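Local coordinates for Lin1909 protein (Listeria innocua, PDB 3FIJ) that binds manganese and probably hydrolyses gamma-glutamyl-gamma-aminobutyrate, as a member of the class I glutamine amidotransferase-like family, at residues Arg93-Leu105 against Cys115-Gly127. Sequence-based numbering, arbitrary orientation.
Sequences RDSYEIALVRAAL and CRGMQLVNVALGG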
ATOM      1  N   ARG A  93     -23.300  18.839   7.524  1.00 17.14           N
ATOM      2  CA  ARG A  93     -24.142  18.205   6.514  1.00 18.38           C
ATOM      3  C   ARG A  93     -25.524  17.958   7.099  1.00 17.77           C
ATOM      4  O   ARG A  93     -26.540  18.289   6.489  1.00 16.97           O
ATOM      5  CB  ARG A  93     -23.563  16.867   6.039  1.00 18.60           C
ATOM      6  CG  ARG A  93     -24.077  16.477   4.643  1.00 20.31           C
ATOM      7  CD  ARG A  93     -24.886  15.178   4.575  1.00 19.17           C
ATOM      8  NE  ARG A  93     -24.094  14.092   4.004  1.00 19.30           N
ATOM      9  CZ  ARG A  93     -24.506  13.247   3.054  1.00 18.70           C
ATOM     10  NH1 ARG A  93     -25.725  13.330   2.529  1.00 13.53           N
ATOM     11  NH2 ARG A  93     -23.670  12.318   2.606  1.00 17.08           N
ATOM     12  N   ASP A  94     -25.543  17.371   8.291  1.00 17.23           N
ATOM     13  CA  ASP A  94     -26.781  17.053   8.984  1.00 17.99           C
ATOM     14  C   ASP A  94     -27.659  18.274   9.164  1.00 19.68           C
ATOM     15  O   ASP A  94     -28.855  18.230   8.889  1.00 18.13           O
ATOM     16  CB  ASP A  94     -26.462  16.414  10.334  1.00 18.88           C
ATOM     17  CG  ASP A  94     -25.727  15.097  10.182  1.00 21.17           C
ATOM     18  OD1 ASP A  94     -26.176  14.272   9.355  1.00 19.37           O
ATOM     19  OD2 ASP A  94     -24.710  14.883  10.879  1.00 20.65           O
ATOM     20  N   SER A  95     -27.057  19.373   9.609  1.00 21.32           N
ATOM     21  CA  SER A  95     -27.800  20.616   9.810  1.00 21.67           C
ATOM     22  C   SER A  95     -28.401  21.116   8.506  1.00 20.23           C
ATOM     23  O   SER A  95     -29.580  21.476   8.452  1.00 19.99           O
ATOM     24  CB  SER A  95     -26.886  21.702  10.380  1.00 22.27           C
ATOM     25  OG  SER A  95     -26.407  21.338  11.662  1.00 29.24           O
ATOM     26  N   TYR A  96     -27.577  21.144   7.462  1.00 18.49           N
ATOM     27  CA  TYR A  96     -28.023  21.609   6.158  1.00 17.27           C
ATOM     28  C   TYR A  96     -29.150  20.738   5.616  1.00 16.09           C
ATOM     29  O   TYR A  96     -30.175  21.249   5.169  1.00 15.40           O
ATOM     30  CB  TYR A  96     -26.858  21.632   5.160  1.00 16.22           C
ATOM     31  CG  TYR A  96     -27.239  22.257   3.839  1.00 18.01           C
ATOM     32  CD1 TYR A  96     -27.769  23.553   3.791  1.00 17.27           C
ATOM     33  CD2 TYR A  96     -27.089  21.555   2.638  1.00 16.50           C
ATOM     34  CE1 TYR A  96     -28.141  24.138   2.573  1.00 19.25           C
ATOM     35  CE2 TYR A  96     -27.458  22.124   1.410  1.00 16.09           C
ATOM     36  CZ  TYR A  96     -27.982  23.415   1.384  1.00 18.93           C
ATOM     37  OH  TYR A  96     -28.342  23.994   0.189  1.00 17.93           O
ATOM     38  N   GLU A  97     -28.965  19.422   5.657  1.00 16.20           N
ATOM     39  CA  GLU A  97     -29.998  18.519   5.168  1.00 17.83           C
ATOM     40  C   GLU A  97     -31.273  18.669   6.000  1.00 17.82           C
ATOM     41  O   GLU A  97     -32.374  18.676   5.451  1.00 17.08           O
ATOM     42  CB  GLU A  97     -29.503  17.068   5.180  1.00 17.00           C
ATOM     43  CG  GLU A  97     -28.335  16.843   4.240  1.00 20.17           C
ATOM     44  CD  GLU A  97     -28.063  15.382   3.951  1.00 18.47           C
ATOM     45  OE1 GLU A  97     -28.177  14.553   4.866  1.00 21.69           O
ATOM     46  OE2 GLU A  97     -27.709  15.066   2.807  1.00 20.31           O
ATOM     47  N   ILE A  98     -31.127  18.802   7.317  1.00 18.58           N
ATOM     48  CA  ILE A  98     -32.299  18.986   8.170  1.00 20.74           C
ATOM     49  C   ILE A  98     -33.052  20.187   7.591  1.00 20.67           C
ATOM     50  O   ILE A  98     -34.252  20.113   7.318  1.00 20.24           O
ATOM     51  CB  ILE A  98     -31.922  19.320   9.641  1.00 20.07           C
ATOM     52  CG1 ILE A  98     -31.187  18.149  10.295  1.00 17.83           C
ATOM     53  CG2 ILE A  98     -33.183  19.667  10.429  1.00 19.40           C
ATOM     54  CD1 ILE A  98     -32.003  16.909  10.449  1.00 20.65           C
ATOM     55  N   ALA A  99     -32.323  21.285   7.390  1.00 20.32           N
ATOM     56  CA  ALA A  99     -32.898  22.508   6.834  1.00 20.04           C
ATOM     57  C   ALA A  99     -33.525  22.250   5.466  1.00 20.28           C
ATOM     58  O   ALA A  99     -34.535  22.861   5.117  1.00 20.86           O
ATOM     59  CB  ALA A  99     -31.821  23.594   6.729  1.00 18.62           C
ATOM     60  N   LEU A 100     -32.923  21.348   4.692  1.00 20.73           N
ATOM     61  CA  LEU A 100     -33.450  21.018   3.370  1.00 22.14           C
ATOM     62  C   LEU A 100     -34.799  20.308   3.429  1.00 21.32           C
ATOM     63  O   LEU A 100     -35.727  20.705   2.724  1.00 20.99           O
ATOM     64  CB  LEU A 100     -32.469  20.141   2.567  1.00 21.78           C
ATOM     65  CG  LEU A 100     -31.197  20.730   1.941  1.00 21.99           C
ATOM     66  CD1 LEU A 100     -30.425  19.620   1.227  1.00 21.10           C
ATOM     67  CD2 LEU A 100     -31.540  21.822   0.960  1.00 17.97           C
ATOM     68  N   VAL A 101     -34.926  19.265   4.252  1.00 22.41           N
ATOM     69  CA  VAL A 101     -36.207  18.553   4.317  1.00 23.66           C
ATOM     70  C   VAL A 101     -37.321  19.465   4.822  1.00 24.10           C
ATOM     71  O   VAL A 101     -38.445  19.412   4.320  1.00 25.20           O
ATOM     72  CB  VAL A 101     -36.152  17.257   5.198  1.00 24.84           C
ATOM     73  CG1 VAL A 101     -34.813  16.551   5.019  1.00 24.23           C
ATOM     74  CG2 VAL A 101     -36.435  17.569   6.636  1.00 25.13           C
ATOM     75  N   ARG A 102     -37.015  20.314   5.797  1.00 23.38           N
ATOM     76  CA  ARG A 102     -38.014  21.243   6.321  1.00 25.19           C
ATOM     77  C   ARG A 102     -38.466  22.213   5.229  1.00 24.26           C
ATOM     78  O   ARG A 102     -39.665  22.451   5.055  1.00 25.64           O
ATOM     79  CB  ARG A 102     -37.449  21.999   7.532  1.00 26.70           C
ATOM     80  CG  ARG A 102     -37.304  21.084   8.741  1.00 31.62           C
ATOM     81  CD  ARG A 102     -36.558  21.697   9.928  1.00 34.81           C
ATOM     82  NE  ARG A 102     -36.494  20.733  11.026  1.00 35.72           N
ATOM     83  CZ  ARG A 102     -35.866  20.935  12.179  1.00 37.24           C
ATOM     84  NH1 ARG A 102     -35.235  22.083  12.406  1.00 37.46           N
ATOM     85  NH2 ARG A 102     -35.864  19.978  13.101  1.00 34.85           N
ATOM     86  N   ALA A 103     -37.510  22.758   4.481  1.00 22.31           N
ATOM     87  CA  ALA A 103     -37.839  23.675   3.398  1.00 21.71           C
ATOM     88  C   ALA A 103     -38.599  22.935   2.297  1.00 21.46           C
ATOM     89  O   ALA A 103     -39.493  23.500   1.673  1.00 21.19           O
ATOM     90  CB  ALA A 103     -36.563  24.306   2.830  1.00 20.79           C
ATOM     91  N   ALA A 104     -38.236  21.672   2.066  1.00 21.49           N
ATOM     92  CA  ALA A 104     -38.881  20.839   1.048  1.00 21.53           C
ATOM     93  C   ALA A 104     -40.306  20.496   1.474  1.00 22.67           C
ATOM     94  O   ALA A 104     -41.227  20.467   0.662  1.00 23.54           O
ATOM     95  CB  ALA A 104     -38.077  19.556   0.834  1.00 19.59           C
ATOM     96  N   LEU A 105     -40.476  20.218   2.758  1.00 24.73           N
ATOM     97  CA  LEU A 105     -41.789  19.909   3.291  1.00 25.54           C
ATOM     98  C   LEU A 105     -42.658  21.154   3.160  1.00 27.04           C
ATOM     99  O   LEU A 105     -43.799  21.082   2.701  1.00 25.54           O
ATOM    100  CB  LEU A 105     -41.673  19.484   4.762  1.00 21.43           C
ATOM    101  CG  LEU A 105     -41.209  18.036   4.947  1.00 20.15           C
ATOM    102  CD1 LEU A 105     -40.894  17.766   6.407  1.00 18.01           C
ATOM    103  CD2 LEU A 105     -42.300  17.095   4.440  1.00 16.23           C
ATOM    104  N   CYS A 115     -30.679   5.220   2.552  1.00 12.49           N
ATOM    105  CA  CYS A 115     -29.751   4.848   3.624  1.00 12.74           C
ATOM    106  C   CYS A 115     -29.720   5.940   4.690  1.00 11.65           C
ATOM    107  O   CYS A 115     -30.715   6.188   5.357  1.00 12.52           O
ATOM    108  CB  CYS A 115     -28.342   4.626   3.048  1.00 11.89           C
ATOM    109  SG  CYS A 115     -27.239   3.686   4.131  1.00 14.27           S
ATOM    110  N   ARG A 116     -28.572   6.577   4.851  1.00 12.63           N
ATOM    111  CA  ARG A 116     -28.412   7.671   5.803  1.00 14.96           C
ATOM    112  C   ARG A 116     -29.594   8.639   5.692  1.00 16.30           C
ATOM    113  O   ARG A 116     -30.165   9.079   6.698  1.00 16.31           O
ATOM    114  CB  ARG A 116     -27.115   8.413   5.492  1.00 15.29           C
ATOM    115  CG  ARG A 116     -27.071   9.818   6.032  1.00 17.78           C
ATOM    116  CD  ARG A 116     -26.020  10.642   5.313  1.00 18.26           C
ATOM    117  NE  ARG A 116     -26.260  12.056   5.555  1.00 21.99           N
ATOM    118  CZ  ARG A 116     -25.958  12.678   6.686  1.00 19.54           C
ATOM    119  NH1 ARG A 116     -25.387  12.005   7.676  1.00 16.73           N
ATOM    120  NH2 ARG A 116     -26.264  13.960   6.836  1.00 20.13           N
ATOM    121  N   GLY A 117     -29.957   8.953   4.453  1.00 15.47           N
ATOM    122  CA  GLY A 117     -31.058   9.861   4.190  1.00 15.77           C
ATOM    123  C   GLY A 117     -32.340   9.593   4.955  1.00 15.36           C
ATOM    124  O   GLY A 117     -32.925  10.518   5.518  1.00 17.09           O
HETATM  125  N   MSE A 118     -32.786   8.343   4.964  1.00 14.03           N
HETATM  126  CA  MSE A 118     -34.001   7.951   5.672  1.00 13.99           C
HETATM  127  C   MSE A 118     -33.813   8.156   7.179  1.00 15.71           C
HETATM  128  O   MSE A 118     -34.759   8.444   7.910  1.00 13.50           O
HETATM  129  CB  MSE A 118     -34.318   6.479   5.382  1.00 14.34           C
HETATM  130  CG  MSE A 118     -35.582   5.950   6.053  1.00 15.21           C
HETATM  131 SE   MSE A 118     -35.678   3.992   6.009  1.00 24.39          SE
HETATM  132  CE  MSE A 118     -34.547   3.623   7.573  1.00 16.59           C
ATOM    133  N   GLN A 119     -32.581   7.989   7.645  1.00 16.71           N
ATOM    134  CA  GLN A 119     -32.308   8.175   9.057  1.00 17.54           C
ATOM    135  C   GLN A 119     -32.221   9.660   9.389  1.00 17.98           C
ATOM    136  O   GLN A 119     -32.543  10.077  10.507  1.00 18.47           O
ATOM    137  CB  GLN A 119     -31.015   7.462   9.448  1.00 14.62           C
ATOM    138  CG  GLN A 119     -31.125   5.961   9.301  1.00 17.37           C
ATOM    139  CD  GLN A 119     -29.929   5.231   9.851  1.00 15.52           C
ATOM    140  OE1 GLN A 119     -29.861   4.002   9.796  1.00 15.15           O
ATOM    141  NE2 GLN A 119     -28.972   5.981  10.384  1.00 17.23           N
ATOM    142  N   LEU A 120     -31.785  10.463   8.425  1.00 17.76           N
ATOM    143  CA  LEU A 120     -31.695  11.895   8.665  1.00 17.10           C
ATOM    144  C   LEU A 120     -33.112  12.480   8.757  1.00 17.49           C
ATOM    145  O   LEU A 120     -33.385  13.360   9.571  1.00 17.74           O
ATOM    146  CB  LEU A 120     -30.903  12.586   7.558  1.00 15.83           C
ATOM    147  CG  LEU A 120     -30.790  14.092   7.789  1.00 17.44           C
ATOM    148  CD1 LEU A 120     -29.397  14.537   7.484  1.00 20.03           C
ATOM    149  CD2 LEU A 120     -31.823  14.842   6.950  1.00 14.11           C
ATOM    150  N   VAL A 121     -34.019  11.984   7.926  1.00 17.82           N
ATOM    151  CA  VAL A 121     -35.391  12.460   7.968  1.00 17.12           C
ATOM    152  C   VAL A 121     -35.976  12.128   9.353  1.00 18.03           C
ATOM    153  O   VAL A 121     -36.503  12.999  10.042  1.00 18.67           O
ATOM    154  CB  VAL A 121     -36.215  11.796   6.847  1.00 15.58           C
ATOM    155  CG1 VAL A 121     -37.711  12.029   7.052  1.00 14.83           C
ATOM    156  CG2 VAL A 121     -35.772  12.346   5.516  1.00 12.96           C
ATOM    157  N   ASN A 122     -35.855  10.872   9.766  1.00 16.97           N
ATOM    158  CA  ASN A 122     -36.371  10.439  11.055  1.00 17.39           C
ATOM    159  C   ASN A 122     -35.885  11.365  12.190  1.00 19.46           C
ATOM    160  O   ASN A 122     -36.678  11.819  13.019  1.00 20.83           O
ATOM    161  CB  ASN A 122     -35.948   8.987  11.308  1.00 14.09           C
ATOM    162  CG  ASN A 122     -36.681   8.362  12.485  1.00 15.19           C
ATOM    163  OD1 ASN A 122     -36.089   8.115  13.542  1.00 13.74           O
ATOM    164  ND2 ASN A 122     -37.977   8.105  12.309  1.00 11.14           N
ATOM    165  N   VAL A 123     -34.586  11.649  12.214  1.00 20.52           N
ATOM    166  CA  VAL A 123     -34.003  12.524  13.223  1.00 20.55           C
ATOM    167  C   VAL A 123     -34.552  13.945  13.108  1.00 21.99           C
ATOM    168  O   VAL A 123     -34.974  14.537  14.098  1.00 23.87           O
ATOM    169  CB  VAL A 123     -32.454  12.577  13.088  1.00 20.82           C
ATOM    170  CG1 VAL A 123     -31.872  13.619  14.060  1.00 18.40           C
ATOM    171  CG2 VAL A 123     -31.857  11.194  13.361  1.00 18.02           C
ATOM    172  N   ALA A 124     -34.542  14.490  11.897  1.00 23.13           N
ATOM    173  CA  ALA A 124     -35.029  15.847  11.662  1.00 24.48           C
ATOM    174  C   ALA A 124     -36.393  16.100  12.279  1.00 24.45           C
ATOM    175  O   ALA A 124     -36.645  17.186  12.796  1.00 24.92           O
ATOM    176  CB  ALA A 124     -35.091  16.131  10.171  1.00 24.22           C
ATOM    177  N   LEU A 125     -37.264  15.096  12.230  1.00 24.64           N
ATOM    178  CA  LEU A 125     -38.617  15.229  12.759  1.00 24.80           C
ATOM    179  C   LEU A 125     -38.848  14.683  14.178  1.00 25.03           C
ATOM    180  O   LEU A 125     -39.989  14.514  14.601  1.00 23.44           O
ATOM    181  CB  LEU A 125     -39.620  14.597  11.777  1.00 25.14           C
ATOM    182  CG  LEU A 125     -39.962  15.388  10.503  1.00 27.79           C
ATOM    183  CD1 LEU A 125     -40.672  16.670  10.880  1.00 27.87           C
ATOM    184  CD2 LEU A 125     -38.703  15.715   9.710  1.00 27.65           C
ATOM    185  N   GLY A 126     -37.773  14.392  14.903  1.00 25.74           N
ATOM    186  CA  GLY A 126     -37.924  13.930  16.272  1.00 25.61           C
ATOM    187  C   GLY A 126     -37.719  12.466  16.614  1.00 26.08           C
ATOM    188  O   GLY A 126     -38.054  12.060  17.723  1.00 26.07           O
ATOM    189  N   GLY A 127     -37.180  11.671  15.692  1.00 25.03           N
ATOM    190  CA  GLY A 127     -36.965  10.258  15.982  1.00 20.89           C
ATOM    191  C   GLY A 127     -35.571  10.026  16.525  1.00 18.72           C
ATOM    192  O   GLY A 127     -34.832  10.981  16.740  1.00 17.71           O
TER
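Helices 93-105 and 116-124 approach to 9.7 Å between axes and cross at -74°, closest where I98 faces A124, their CA atoms 5.4 Å apart. Alanine suits this spot because its lone methyl lets the backbones draw near. Beside it L120, with CG anti to the backbone N (chi1 -180°), enters as a knob into the hole formed by D94, E97, I98 and V101, which its branched end fills; its CD2 lies 3.9 Å from V101 CG1. At one end R116 reaches out on an extended chain, its several N-H groups letting one guanidinium edge meet two acids. Its NH2 bonds D94 OD1 at 2.5 Å, from above the carboxylate plane, and forms a salt bridge with E97, whose carboxylate oxygens are less surely placed. R116 NE lies over one face of the R93 guanidinium, toward its rim, the planes 45° apart; the acids probably offset the like charges, E97 OE2 taking R93 NH1 and T10 OG1. At the other end R102, long enough to span the gap, donates from NH2 to A124 O, 2.9 Å away and in the carbonyl plane, near where G126, at positive phi, completes a Schellman motif. Strand 111-114 connects the helices, and C115, probably corresponding to the amidotransferase nucleophile, stands at the N-cap of helix 116-124. V101 and V121 both rest on L67 of strand 64-67, while Y96 and L100 pack against helix 55-60.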